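Local coordinates for protein 4'-phospho-dehydrooxetanocin synthase (Bacillus megaterium, PDB 5UL3) that catalyses the oxidative ring contraction of dAMP to an oxetane aldehyde in oxetanocin A biosynthesis, using cobalamin, a [4Fe-4S] cluster and S-adenosylmethionine, at residues S144-K149 with T244-I249; M160-T165 with G296-F301; D238-Y243 with A278-F283; Q454-L459 with L493-A498; L469-I474 with K531-I536. All coordinates share one frame; numbering follows the deposited sequence.

Interaction 1: S144-K149 with T244-I249; sequences SSYLRK and TLRDLI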
# COMPACT_ATOMS: atom_id res chain seq x y z
N SER A 144 -0.92 -16.07 -6.14
CA SER A 144 -0.31 -17.39 -5.91
C SER A 144 -1.12 -18.21 -4.93
O SER A 144 -1.44 -19.38 -5.19
CB SER A 144 1.13 -17.20 -5.40
OG SER A 144 1.69 -18.44 -5.00
N SER A 145 -1.43 -17.64 -3.76
CA SER A 145 -2.08 -18.47 -2.74
C SER A 145 -3.50 -18.87 -3.15
O SER A 145 -3.94 -19.99 -2.83
CB SER A 145 -2.08 -17.77 -1.39
OG SER A 145 -2.90 -16.58 -1.41
N TYR A 146 -4.20 -17.99 -3.86
CA TYR A 146 -5.51 -18.36 -4.41
C TYR A 146 -5.40 -19.58 -5.33
O TYR A 146 -6.15 -20.55 -5.19
CB TYR A 146 -6.12 -17.15 -5.15
CG TYR A 146 -7.32 -17.55 -5.97
CD1 TYR A 146 -8.56 -17.70 -5.39
CD2 TYR A 146 -7.18 -17.86 -7.32
CE1 TYR A 146 -9.66 -18.12 -6.14
CE2 TYR A 146 -8.25 -18.29 -8.08
CZ TYR A 146 -9.49 -18.40 -7.49
OH TYR A 146 -10.55 -18.84 -8.25
N LEU A 147 -4.46 -19.53 -6.28
CA LEU A 147 -4.29 -20.64 -7.23
C LEU A 147 -3.85 -21.92 -6.53
O LEU A 147 -4.29 -23.02 -6.90
CB LEU A 147 -3.28 -20.26 -8.31
CG LEU A 147 -3.74 -19.15 -9.26
CD1 LEU A 147 -2.59 -18.77 -10.23
CD2 LEU A 147 -4.98 -19.54 -10.05
N ARG A 148 -2.96 -21.81 -5.52
CA ARG A 148 -2.53 -23.01 -4.80
C ARG A 148 -3.67 -23.61 -3.99
O ARG A 148 -3.83 -24.84 -3.96
CB ARG A 148 -1.33 -22.70 -3.90
CG ARG A 148 -0.08 -22.36 -4.70
CD ARG A 148 1.10 -22.01 -3.80
NE ARG A 148 2.31 -21.78 -4.57
CZ ARG A 148 3.39 -21.16 -4.09
NH1 ARG A 148 3.39 -20.69 -2.85
NH2 ARG A 148 4.46 -20.99 -4.85
N LYS A 149 -4.46 -22.77 -3.31
CA LYS A 149 -5.54 -23.31 -2.50
C LYS A 149 -6.59 -23.99 -3.36
O LYS A 149 -7.11 -25.05 -2.99
CB LYS A 149 -6.18 -22.21 -1.64
CG LYS A 149 -7.33 -22.74 -0.77
CD LYS A 149 -7.89 -21.64 0.15
CE LYS A 149 -8.95 -22.22 1.13
NZ LYS A 149 -8.95 -21.48 2.45
N THR A 244 -9.38 -14.04 -13.05
CA THR A 244 -8.72 -13.92 -14.34
C THR A 244 -7.74 -15.08 -14.56
O THR A 244 -7.77 -15.75 -15.59
CB THR A 244 -8.00 -12.57 -14.43
OG1 THR A 244 -8.96 -11.52 -14.53
CG2 THR A 244 -7.05 -12.52 -15.63
N LEU A 245 -6.89 -15.34 -13.57
CA LEU A 245 -5.91 -16.42 -13.72
C LEU A 245 -6.60 -17.77 -13.74
O LEU A 245 -6.25 -18.64 -14.55
CB LEU A 245 -4.84 -16.34 -12.62
CG LEU A 245 -3.87 -15.16 -12.75
CD1 LEU A 245 -3.00 -15.06 -11.50
CD2 LEU A 245 -3.00 -15.33 -13.97
N ARG A 246 -7.60 -17.97 -12.88
CA ARG A 246 -8.42 -19.18 -12.95
C ARG A 246 -8.92 -19.42 -14.37
O ARG A 246 -8.88 -20.55 -14.88
CB ARG A 246 -9.62 -19.05 -12.00
CG ARG A 246 -10.61 -20.20 -12.09
CD ARG A 246 -11.97 -19.77 -11.52
NE ARG A 246 -12.61 -18.74 -12.34
CZ ARG A 246 -13.67 -18.03 -11.96
NH1 ARG A 246 -14.22 -18.22 -10.77
NH2 ARG A 246 -14.18 -17.12 -12.77
N ASP A 247 -9.41 -18.37 -15.03
CA ASP A 247 -10.03 -18.55 -16.34
C ASP A 247 -9.00 -18.68 -17.45
O ASP A 247 -9.25 -19.38 -18.43
CB ASP A 247 -11.00 -17.39 -16.62
CG ASP A 247 -12.31 -17.53 -15.86
OD1 ASP A 247 -12.49 -18.53 -15.15
OD2 ASP A 247 -13.18 -16.63 -15.99
N LEU A 248 -7.82 -18.05 -17.30
CA LEU A 248 -6.75 -18.29 -18.27
C LEU A 248 -6.29 -19.74 -18.23
O LEU A 248 -5.93 -20.31 -19.26
CB LEU A 248 -5.57 -17.36 -17.99
CG LEU A 248 -5.83 -15.88 -18.29
CD1 LEU A 248 -4.60 -15.09 -17.93
CD2 LEU A 248 -6.17 -15.71 -19.76
N ILE A 249 -6.31 -20.34 -17.04
CA ILE A 249 -5.98 -21.76 -16.90
C ILE A 249 -7.03 -22.61 -17.59
O ILE A 249 -6.71 -23.56 -18.31
CB ILE A 249 -5.84 -22.12 -15.41
CG1 ILE A 249 -4.57 -21.47 -14.83
CG2 ILE A 249 -5.84 -23.62 -15.18
CD1 ILE A 249 -4.53 -21.48 -13.31
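Tyr146 and Leu147 carry helix 138-149 onto helix 242-252 in the Rossmann fold that houses cobalamin; the short axes run 10.6 Å apart at -50°. Tyr146 comes first: CG stands anti to the backbone N (chi1 168°), which sends the ring toward Arg246, and its hydroxyl lies against the aliphatic part of that chain, Tyr146 OH to Arg246 CD 3.7 Å. Arg246 CB sits at the ring edge, near its plane, and the ring and guanidinium planes are 64° apart. The guanidinium itself leads away and is held by its neighbour, Arg246 NE donating to Asp247 OD1 over 2.8 Å from above the carboxylate plane. One residue on, Leu147 reaches across with its two methyls divided. They straddle Leu245 CB, and no hydrogen bond links the segments. Leu245 also lies close to cobalamin, while Leu147 packs on Val155 of the neighbouring strand. Leu147 CD1 meets Leu245 CD1 at 3.9 Å, whereas Leu147 CD2 meets Ile249 CD1 at 3.8 Å.

Interaction 2: M160-T165 with G296-F301; sequences MQVGTT and GEISKF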
# COMPACT_ATOMS: atom_id res chain seq x y z
N MET A 160 11.31 -8.56 -8.10
CA MET A 160 12.43 -7.63 -8.29
C MET A 160 12.75 -6.82 -7.04
O MET A 160 13.83 -6.22 -6.98
CB MET A 160 12.14 -6.68 -9.44
CG MET A 160 12.10 -7.37 -10.80
SD MET A 160 11.94 -6.18 -12.12
CE MET A 160 13.62 -5.50 -12.14
N GLN A 161 11.86 -6.79 -6.03
CA GLN A 161 12.18 -6.05 -4.82
C GLN A 161 13.43 -6.58 -4.14
O GLN A 161 14.12 -5.82 -3.45
CB GLN A 161 11.04 -6.12 -3.81
CG GLN A 161 9.80 -5.36 -4.14
CD GLN A 161 8.85 -5.42 -2.95
OE1 GLN A 161 8.74 -4.47 -2.18
NE2 GLN A 161 8.21 -6.56 -2.77
N VAL A 162 13.70 -7.87 -4.26
CA VAL A 162 14.84 -8.47 -3.57
C VAL A 162 16.05 -8.57 -4.49
O VAL A 162 16.95 -9.38 -4.25
CB VAL A 162 14.48 -9.83 -2.94
CG1 VAL A 162 13.39 -9.67 -1.87
CG2 VAL A 162 14.05 -10.86 -4.00
N GLY A 163 16.08 -7.77 -5.56
CA GLY A 163 17.26 -7.61 -6.38
C GLY A 163 17.30 -8.41 -7.65
O GLY A 163 18.26 -8.26 -8.42
N THR A 164 16.31 -9.26 -7.92
CA THR A 164 16.31 -10.05 -9.14
C THR A 164 16.31 -9.13 -10.36
O THR A 164 15.44 -8.27 -10.50
CB THR A 164 15.09 -10.98 -9.17
OG1 THR A 164 15.00 -11.67 -7.91
CG2 THR A 164 15.24 -12.01 -10.30
N THR A 165 17.28 -9.33 -11.25
CA THR A 165 17.44 -8.48 -12.42
C THR A 165 16.60 -8.97 -13.59
O THR A 165 16.14 -10.12 -13.62
CB THR A 165 18.91 -8.43 -12.86
OG1 THR A 165 19.31 -9.74 -13.26
CG2 THR A 165 19.80 -7.94 -11.72
N GLY A 296 11.89 -15.10 3.02
CA GLY A 296 13.29 -15.23 3.43
C GLY A 296 14.19 -14.17 2.83
O GLY A 296 15.01 -13.56 3.52
N GLU A 297 14.03 -13.90 1.53
CA GLU A 297 14.83 -12.86 0.90
C GLU A 297 14.40 -11.48 1.37
O GLU A 297 15.24 -10.58 1.51
CB GLU A 297 14.74 -12.98 -0.62
CG GLU A 297 15.49 -14.19 -1.17
CD GLU A 297 16.98 -14.14 -0.83
OE1 GLU A 297 17.65 -13.16 -1.24
OE2 GLU A 297 17.48 -15.05 -0.13
N ILE A 298 13.10 -11.27 1.59
CA ILE A 298 12.64 -9.99 2.14
C ILE A 298 13.29 -9.72 3.48
O ILE A 298 13.67 -8.57 3.78
CB ILE A 298 11.10 -9.99 2.25
CG1 ILE A 298 10.49 -9.93 0.86
CG2 ILE A 298 10.61 -8.82 3.11
CD1 ILE A 298 9.01 -10.23 0.87
N SER A 299 13.46 -10.75 4.31
CA SER A 299 14.06 -10.54 5.63
C SER A 299 15.53 -10.18 5.51
O SER A 299 16.05 -9.43 6.35
CB SER A 299 13.89 -11.78 6.51
OG SER A 299 14.86 -12.77 6.24
N LYS A 300 16.21 -10.70 4.49
CA LYS A 300 17.62 -10.36 4.28
C LYS A 300 17.78 -8.90 3.90
O LYS A 300 18.82 -8.30 4.19
CB LYS A 300 18.20 -11.30 3.22
CG LYS A 300 19.44 -10.81 2.48
CD LYS A 300 19.84 -11.84 1.41
CE LYS A 300 21.05 -11.38 0.60
NZ LYS A 300 21.48 -12.44 -0.36
N PHE A 301 16.77 -8.30 3.28
CA PHE A 301 16.77 -6.89 2.93
C PHE A 301 16.08 -6.04 3.99
O PHE A 301 15.76 -4.87 3.72
CB PHE A 301 16.10 -6.67 1.57
CG PHE A 301 16.91 -7.14 0.40
CD1 PHE A 301 17.15 -8.49 0.19
CD2 PHE A 301 17.40 -6.23 -0.53
CE1 PHE A 301 17.88 -8.93 -0.89
CE2 PHE A 301 18.14 -6.66 -1.63
CZ PHE A 301 18.38 -8.02 -1.80
O HOH W 1 17.52 -11.84 -3.32
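The Phe301 ring takes the backbone of Val162 over one face: Val162 CA stands 4.1 Å from the ring centroid, 15° off the normal, a CH-pi contact displaced toward the rim. Gly163 N and Gln161 O approach the same ring obliquely, and Val162 O comes to 3.1 Å from Phe301 CZ. This joins the loop after strand 154-159 of the cobalamin-binding Rossmann fold to the end of helix 295-300, where Phe301 is the first residue to leave helical angles. The Val162 side chain crosses that of Glu297 at about a right angle. Val162 CG1, anti to the carbonyl carbon (chi1 -63°), rests against Glu297 CB at 3.8 Å and Ile298 CG1 at 4.0 Å. Next to Val162, Gln161 belongs to the cobalamin pocket; its NE2 bonds to Arg135 O and its OE1 makes a weak hydrogen bond to the cofactor. Glu297 is bent at chi2 (-60°), bringing its carboxylate back toward the loop. There one water donates to both Val162 O, at 2.7 Å, and Glu297 OE1, at 2.5 Å.

Interaction 3: D238-Y243 with A278-F283; sequences DKEGEY and AETVNF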
# COMPACT_ATOMS: atom_id res chain seq x y z
N ASP A 238 -7.87 -6.28 -15.85
CA ASP A 238 -8.39 -4.95 -15.58
C ASP A 238 -8.55 -4.66 -14.09
O ASP A 238 -8.37 -3.52 -13.66
CB ASP A 238 -9.74 -4.76 -16.27
CG ASP A 238 -9.62 -4.65 -17.78
OD1 ASP A 238 -8.55 -4.24 -18.26
OD2 ASP A 238 -10.61 -4.97 -18.48
N LYS A 239 -8.89 -5.68 -13.30
CA LYS A 239 -9.17 -5.45 -11.88
C LYS A 239 -8.49 -6.53 -11.03
O LYS A 239 -7.26 -6.65 -11.05
CB LYS A 239 -10.69 -5.42 -11.64
CG LYS A 239 -11.33 -4.18 -12.31
CD LYS A 239 -12.77 -4.41 -12.69
CE LYS A 239 -13.30 -3.19 -13.48
NZ LYS A 239 -14.75 -3.33 -13.77
N GLU A 240 -9.26 -7.29 -10.26
CA GLU A 240 -8.63 -8.36 -9.47
C GLU A 240 -8.12 -9.47 -10.40
O GLU A 240 -8.70 -9.75 -11.45
CB GLU A 240 -9.64 -8.95 -8.48
CG GLU A 240 -10.00 -8.01 -7.32
CD GLU A 240 -11.23 -8.47 -6.57
OE1 GLU A 240 -12.27 -8.68 -7.24
OE2 GLU A 240 -11.17 -8.62 -5.33
N GLY A 241 -7.05 -10.13 -9.97
CA GLY A 241 -6.42 -11.14 -10.81
C GLY A 241 -6.82 -12.58 -10.58
O GLY A 241 -6.56 -13.43 -11.45
N GLU A 242 -7.46 -12.88 -9.44
CA GLU A 242 -7.68 -14.28 -9.05
C GLU A 242 -8.52 -15.04 -10.07
O GLU A 242 -8.11 -16.09 -10.58
CB GLU A 242 -8.36 -14.33 -7.68
CG GLU A 242 -7.46 -13.96 -6.49
CD GLU A 242 -7.37 -12.45 -6.19
OE1 GLU A 242 -7.76 -11.61 -7.03
OE2 GLU A 242 -6.87 -12.12 -5.09
N TYR A 243 -9.71 -14.54 -10.36
CA TYR A 243 -10.58 -15.25 -11.31
C TYR A 243 -10.08 -15.13 -12.73
O TYR A 243 -10.32 -16.03 -13.54
CB TYR A 243 -12.01 -14.71 -11.23
CG TYR A 243 -12.70 -14.94 -9.92
CD1 TYR A 243 -12.19 -15.82 -8.98
CD2 TYR A 243 -13.89 -14.28 -9.63
CE1 TYR A 243 -12.83 -16.03 -7.78
CE2 TYR A 243 -14.54 -14.48 -8.43
CZ TYR A 243 -14.01 -15.35 -7.51
OH TYR A 243 -14.67 -15.56 -6.32
N ALA A 278 -15.70 -8.41 -15.13
CA ALA A 278 -14.98 -8.95 -13.99
C ALA A 278 -15.95 -9.17 -12.84
O ALA A 278 -16.55 -8.22 -12.34
CB ALA A 278 -13.86 -7.99 -13.56
N GLU A 279 -16.11 -10.42 -12.44
CA GLU A 279 -16.91 -10.74 -11.27
C GLU A 279 -16.07 -10.47 -10.03
O GLU A 279 -14.97 -11.03 -9.89
CB GLU A 279 -17.38 -12.19 -11.33
CG GLU A 279 -18.04 -12.71 -10.06
CD GLU A 279 -18.09 -14.24 -10.01
OE1 GLU A 279 -17.79 -14.89 -11.04
OE2 GLU A 279 -18.42 -14.78 -8.94
N THR A 280 -16.55 -9.61 -9.13
CA THR A 280 -15.77 -9.29 -7.95
C THR A 280 -15.47 -10.54 -7.13
O THR A 280 -16.33 -11.40 -6.91
CB THR A 280 -16.49 -8.24 -7.11
OG1 THR A 280 -16.61 -7.05 -7.90
CG2 THR A 280 -15.68 -7.93 -5.85
N VAL A 281 -14.21 -10.65 -6.68
CA VAL A 281 -13.77 -11.88 -6.02
C VAL A 281 -14.46 -12.05 -4.67
O VAL A 281 -14.67 -11.08 -3.92
CB VAL A 281 -12.24 -11.86 -5.87
CG1 VAL A 281 -11.76 -13.01 -4.96
CG2 VAL A 281 -11.59 -11.98 -7.25
N ASN A 282 -14.82 -13.29 -4.34
CA ASN A 282 -15.36 -13.61 -3.03
C ASN A 282 -14.20 -13.64 -2.04
O ASN A 282 -13.71 -14.69 -1.61
CB ASN A 282 -16.12 -14.93 -3.08
CG ASN A 282 -16.71 -15.32 -1.75
OD1 ASN A 282 -16.77 -14.50 -0.83
ND2 ASN A 282 -17.14 -16.57 -1.64
N PHE A 283 -13.73 -12.43 -1.68
CA PHE A 283 -12.52 -12.27 -0.87
C PHE A 283 -12.68 -12.91 0.50
O PHE A 283 -11.74 -13.52 1.02
CB PHE A 283 -12.19 -10.78 -0.73
CG PHE A 283 -10.89 -10.48 -0.04
CD1 PHE A 283 -9.68 -10.85 -0.60
CD2 PHE A 283 -10.89 -9.77 1.17
CE1 PHE A 283 -8.47 -10.55 0.03
CE2 PHE A 283 -9.69 -9.47 1.80
CZ PHE A 283 -8.48 -9.86 1.23
O HOH W 2 -15.90 -5.39 -15.18
O HOH W 3 -13.02 -8.82 -3.56
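Val281 is held between Glu240 and Tyr243. Val281 N donates almost straight (170°) to Glu240 OE1 at 2.8 Å, on the syn side and 27° out of the carboxylate plane. Val281 CG2 stands over the centre of the Tyr243 ring, 3.9 Å from the centroid and 6° off the normal, a CH-pi contact. One residue further, Asn282 N donates to Tyr243 OH over 3.0 Å, so that two successive backbone N-H groups are gripped by side chains of segment 238-243. Val281 CG1, anti to the backbone N, leaves CG2 as the branch turned to the ring. Two waters add bridges: one donates to Glu240 OE2 and Val281 O, the other accepts from Lys239 NZ and Ala278 N, beside the packing of Lys239 CD on Ala278 CB at 3.8 Å. In the second shell, Arg311 and Arg331 form salt bridges with Glu240 OE2, which would favour its charged form, and Tyr243 OH also bonds to Glu286 OE1. Glu242 pairs with Arg311 through OE2 and bonds to cobalamin through OE1; Gly241 N reaches the cofactor weakly. Lys239 to Glu242 belong to the cobalamin pocket, and segment 278-283 packs against them, in the Rossmann-type B12-binding domain.

Interaction 4: Q454-L459 with L493-A498; sequences QNIIAL and LERTDA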
# COMPACT_ATOMS: atom_id res chain seq x y z
N GLN A 454 -14.51 18.83 12.13
CA GLN A 454 -14.62 17.38 12.28
C GLN A 454 -13.26 16.71 12.19
O GLN A 454 -12.97 15.76 12.91
CB GLN A 454 -15.56 16.82 11.23
CG GLN A 454 -15.67 15.30 11.15
CD GLN A 454 -16.61 14.91 10.01
OE1 GLN A 454 -16.93 15.74 9.17
NE2 GLN A 454 -17.03 13.65 9.97
N ASN A 455 -12.41 17.20 11.29
CA ASN A 455 -11.06 16.64 11.17
C ASN A 455 -10.27 16.87 12.46
O ASN A 455 -9.57 15.96 12.93
CB ASN A 455 -10.35 17.26 9.98
CG ASN A 455 -10.81 16.69 8.66
OD1 ASN A 455 -11.08 15.50 8.55
ND2 ASN A 455 -10.90 17.52 7.64
N ILE A 456 -10.34 18.08 13.02
CA ILE A 456 -9.67 18.37 14.29
C ILE A 456 -10.09 17.37 15.35
O ILE A 456 -9.26 16.78 16.05
CB ILE A 456 -9.96 19.81 14.73
CG1 ILE A 456 -9.28 20.83 13.81
CG2 ILE A 456 -9.56 20.00 16.20
CD1 ILE A 456 -7.73 20.81 13.91
N ILE A 457 -11.40 17.14 15.48
CA ILE A 457 -11.89 16.27 16.54
C ILE A 457 -11.44 14.82 16.31
O ILE A 457 -11.11 14.11 17.26
CB ILE A 457 -13.41 16.39 16.68
CG1 ILE A 457 -13.77 17.77 17.22
CG2 ILE A 457 -13.96 15.29 17.60
CD1 ILE A 457 -15.22 18.17 16.98
N ALA A 458 -11.44 14.36 15.05
CA ALA A 458 -10.96 13.01 14.79
C ALA A 458 -9.52 12.86 15.27
O ALA A 458 -9.17 11.85 15.89
CB ALA A 458 -11.05 12.68 13.30
N LEU A 459 -8.68 13.86 15.01
CA LEU A 459 -7.27 13.77 15.42
C LEU A 459 -7.14 13.80 16.93
O LEU A 459 -6.29 13.10 17.50
CB LEU A 459 -6.47 14.92 14.80
CG LEU A 459 -6.43 15.00 13.28
CD1 LEU A 459 -5.56 16.20 12.83
CD2 LEU A 459 -5.94 13.69 12.67
N LEU A 493 -3.74 24.04 10.05
CA LEU A 493 -2.47 23.37 10.31
C LEU A 493 -1.75 23.93 11.53
O LEU A 493 -0.94 23.23 12.13
CB LEU A 493 -1.58 23.46 9.08
CG LEU A 493 -2.09 22.65 7.89
CD1 LEU A 493 -1.41 23.13 6.66
CD2 LEU A 493 -1.82 21.15 8.11
N GLU A 494 -2.01 25.18 11.89
CA GLU A 494 -1.41 25.81 13.06
C GLU A 494 -2.19 25.54 14.35
O GLU A 494 -1.74 25.96 15.42
CB GLU A 494 -1.27 27.32 12.83
CG GLU A 494 -0.19 27.66 11.84
CD GLU A 494 -0.28 29.06 11.28
OE1 GLU A 494 -0.74 29.97 12.01
OE2 GLU A 494 0.11 29.25 10.10
N ARG A 495 -3.33 24.86 14.29
CA ARG A 495 -4.11 24.63 15.50
C ARG A 495 -3.34 23.73 16.46
O ARG A 495 -2.76 22.72 16.06
CB ARG A 495 -5.47 24.01 15.16
CG ARG A 495 -6.41 25.05 14.56
CD ARG A 495 -7.79 24.52 14.38
NE ARG A 495 -8.44 24.20 15.64
CZ ARG A 495 -9.74 23.96 15.75
NH1 ARG A 495 -10.51 24.01 14.67
NH2 ARG A 495 -10.26 23.67 16.93
N THR A 496 -3.33 24.12 17.74
CA THR A 496 -2.65 23.36 18.79
C THR A 496 -3.64 22.68 19.73
O THR A 496 -3.22 22.11 20.75
CB THR A 496 -1.70 24.28 19.57
OG1 THR A 496 -2.42 25.42 20.07
CG2 THR A 496 -0.58 24.76 18.66
N ASP A 497 -4.93 22.70 19.41
CA ASP A 497 -5.92 22.03 20.24
C ASP A 497 -6.41 20.73 19.62
O ASP A 497 -7.50 20.25 19.96
CB ASP A 497 -7.10 22.96 20.51
CG ASP A 497 -7.83 23.35 19.25
OD1 ASP A 497 -7.23 23.30 18.16
OD2 ASP A 497 -9.02 23.72 19.35
N ALA A 498 -5.62 20.14 18.72
CA ALA A 498 -5.99 18.89 18.07
C ALA A 498 -5.19 17.71 18.59
O ALA A 498 -5.76 16.68 18.94
CB ALA A 498 -5.80 19.01 16.55
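Arg495 lays its guanidinium against Ile456 of helix 452-464. Along segment 493-498, Arg495 is the first residue to reach that helix. Its chain is bent at chi3 (66°), and Ile456 CG1 lies over one face of the guanidinium, 3.4 Å above the plane and displaced toward the rim; the nearest atom there is Arg495 NH1, at 3.5 Å from Ile456 CG1. Farther back, Arg495 CD touches Ile456 CD1 at 3.7 Å. The in-plane edge is taken by Asp497, gripped side-on: Arg495 NE donates to the syn lone pair of Asp497 OD1 at 2.9 Å, and Arg495 NH2 to Asp497 OD2 at 2.7 Å. These two bonds fix the rotation of the group and hold it flat on the isoleucine. Arg495 NH1 has a further salt bridge to Glu453, so the guanidinium pairs with two carboxylates while one face lies against Ile456. Asp497 also offers its backbone O to Arg460 on the same helix. Ala498 closes the segment with CB packed on Ile456 CD1 at 3.7 Å and near CG2 of the same residue, while Ala498 O lies 3.8 Å from Leu459 C. Phe492, at the end of helix 484-493, also touches Ile456. The contact is helix-to-loop packing in the partial TIM barrel of the AdoMet radical domain, between the helix before strand 470-473 and the loop that follows helix 484-493.

Interaction 5: L469-I474 with K531-I536; sequences LRIGFI and KPVYTI. With EDO (1,2-ethanediol), chain F.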
# COMPACT_ATOMS: atom_id res chain seq x y z
N LEU A 469 -0.20 9.29 14.86
CA LEU A 469 -0.86 9.69 13.62
C LEU A 469 0.08 10.26 12.56
O LEU A 469 1.08 10.91 12.88
CB LEU A 469 -1.89 10.78 13.92
CG LEU A 469 -3.00 10.37 14.84
CD1 LEU A 469 -3.78 11.63 15.25
CD2 LEU A 469 -3.84 9.46 13.98
N ARG A 470 -0.33 10.07 11.30
CA ARG A 470 0.15 10.79 10.12
C ARG A 470 -1.10 11.22 9.37
O ARG A 470 -2.08 10.48 9.36
CB ARG A 470 0.99 9.91 9.17
CG ARG A 470 2.48 9.88 9.35
CD ARG A 470 3.17 9.46 8.04
NE ARG A 470 2.33 8.58 7.22
CZ ARG A 470 2.17 7.27 7.43
NH1 ARG A 470 2.79 6.68 8.45
NH2 ARG A 470 1.40 6.55 6.63
N ILE A 471 -1.08 12.38 8.71
CA ILE A 471 -2.23 12.78 7.90
C ILE A 471 -1.79 13.12 6.48
O ILE A 471 -0.72 13.69 6.27
CB ILE A 471 -3.02 13.96 8.53
CG1 ILE A 471 -2.22 15.28 8.50
CG2 ILE A 471 -3.51 13.59 9.93
CD1 ILE A 471 -3.04 16.50 8.92
N GLY A 472 -2.62 12.77 5.50
CA GLY A 472 -2.44 13.32 4.17
C GLY A 472 -2.97 14.74 4.12
O GLY A 472 -3.94 15.09 4.80
N PHE A 473 -2.30 15.58 3.34
CA PHE A 473 -2.73 16.97 3.23
C PHE A 473 -2.34 17.49 1.86
O PHE A 473 -1.16 17.48 1.51
CB PHE A 473 -2.11 17.85 4.33
CG PHE A 473 -2.92 19.10 4.62
CD1 PHE A 473 -2.68 20.27 3.91
CD2 PHE A 473 -3.92 19.09 5.57
CE1 PHE A 473 -3.45 21.42 4.17
CE2 PHE A 473 -4.68 20.23 5.84
CZ PHE A 473 -4.43 21.39 5.14
N ILE A 474 -3.34 17.89 1.07
CA ILE A 474 -3.06 18.38 -0.27
C ILE A 474 -3.34 19.88 -0.26
O ILE A 474 -4.49 20.29 -0.44
CB ILE A 474 -3.93 17.66 -1.32
CG1 ILE A 474 -3.82 16.14 -1.15
CG2 ILE A 474 -3.49 18.04 -2.71
CD1 ILE A 474 -4.96 15.39 -1.87
N LYS A 531 1.65 20.71 20.18
CA LYS A 531 2.23 20.76 18.84
C LYS A 531 1.15 21.05 17.80
O LYS A 531 0.04 20.53 17.90
CB LYS A 531 2.92 19.45 18.51
CG LYS A 531 3.93 19.01 19.55
CD LYS A 531 5.02 18.18 18.92
CE LYS A 531 6.33 18.34 19.69
NZ LYS A 531 6.72 19.78 19.82
N PRO A 532 1.46 21.87 16.80
CA PRO A 532 0.47 22.15 15.76
C PRO A 532 0.27 20.96 14.83
O PRO A 532 1.11 20.06 14.72
CB PRO A 532 1.05 23.35 15.00
CG PRO A 532 2.51 23.37 15.35
CD PRO A 532 2.66 22.72 16.69
N VAL A 533 -0.88 20.98 14.15
CA VAL A 533 -1.27 19.87 13.29
C VAL A 533 -0.23 19.61 12.21
O VAL A 533 0.03 18.45 11.85
CB VAL A 533 -2.67 20.12 12.68
CG1 VAL A 533 -2.98 19.08 11.60
CG2 VAL A 533 -3.73 20.11 13.77
N TYR A 534 0.39 20.66 11.67
CA TYR A 534 1.33 20.43 10.56
C TYR A 534 2.47 19.50 10.96
O TYR A 534 3.09 18.91 10.07
CB TYR A 534 1.89 21.74 9.99
CG TYR A 534 2.73 22.60 10.92
CD1 TYR A 534 4.03 22.23 11.26
CD2 TYR A 534 2.26 23.82 11.38
CE1 TYR A 534 4.82 23.04 12.10
CE2 TYR A 534 3.05 24.65 12.21
CZ TYR A 534 4.31 24.24 12.57
OH TYR A 534 5.07 25.05 13.40
N THR A 535 2.72 19.30 12.26
CA THR A 535 3.79 18.39 12.66
C THR A 535 3.52 16.94 12.27
O THR A 535 4.46 16.15 12.22
CB THR A 535 4.06 18.48 14.18
OG1 THR A 535 2.89 18.11 14.93
CG2 THR A 535 4.49 19.90 14.58
N ILE A 536 2.27 16.55 11.97
CA ILE A 536 1.99 15.17 11.58
C ILE A 536 1.61 15.04 10.10
O ILE A 536 1.14 13.97 9.67
CB ILE A 536 0.93 14.54 12.49
CG1 ILE A 536 -0.40 15.29 12.37
CG2 ILE A 536 1.40 14.51 13.94
CD1 ILE A 536 -1.59 14.50 12.90
C1 EDO F . 1.18 12.61 18.15
O1 EDO F . 0.33 13.68 18.61
C2 EDO F . 0.48 11.70 17.14
O2 EDO F . 1.47 11.07 16.31
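Ile471 N donates to Ile536 O at 2.9 Å, with an N-H...O angle of 156° and the donor tilted 28° from the carbonyl plane. Ile536 O is also approached by Arg470 CA in a CA-H...O contact of 3.4 Å. Ile536 leaves the short 3-10 turn 533-535 to lie beside strand 470-473. Its CG1 falls between the backbone N and the carbonyl carbon (chi1 62°), and from there Ile536 CD1 lies 3.7 Å from Ile471 CG2 and 3.9 Å from Leu469 CB. Ile471 has the same kind of first torsion, and the Ile471 and Ile536 side chains cross at about a right angle. Ile471 CD1 meets Val533 CG1 at 3.7 Å. Ile536 CB also rests on Leu469 O, at 3.7 Å. A 1,2-ethanediol, probably from the crystallisation liquor, accepts a weak hydrogen bond from Leu469 N through O2. Within the turn, Thr535 N and OG1 both donate to Pro532 O. On its other side the strand pairs with strand 432-436, whose Glu436 binds S-adenosylmethionine; Ser538 continues the backbone pairing with Ile471. Loop 531-536 therefore packs along strand 470-473, outermost in the sheet of the partial TIM barrel, next to the parallel strand 432-436.

In the fold
From the N terminus, helix 138-149 opens interaction 1 and the loop at 160-165 opens interaction 2. Interaction 1 closes at 244-249, after interaction 3 has opened at 238-243, so it crosses both interaction 2 and interaction 3, and it touches the latter through Tyr146 against Glu242 and Tyr243. Interaction 3 closes at 278-283, nested inside the loop that interaction 2 closes at 296-301. These three tie the cobalamin-binding region to helix 295-300. Interactions 4 and 5 come after the first three, in series with them, and cross each other within the radical SAM core. They touch, Leu493 O probably accepting a hydrogen bond from Tyr534 N. They lie about 9 Å apart between centres, against about 46 Å between the centres of interactions 1 and 4.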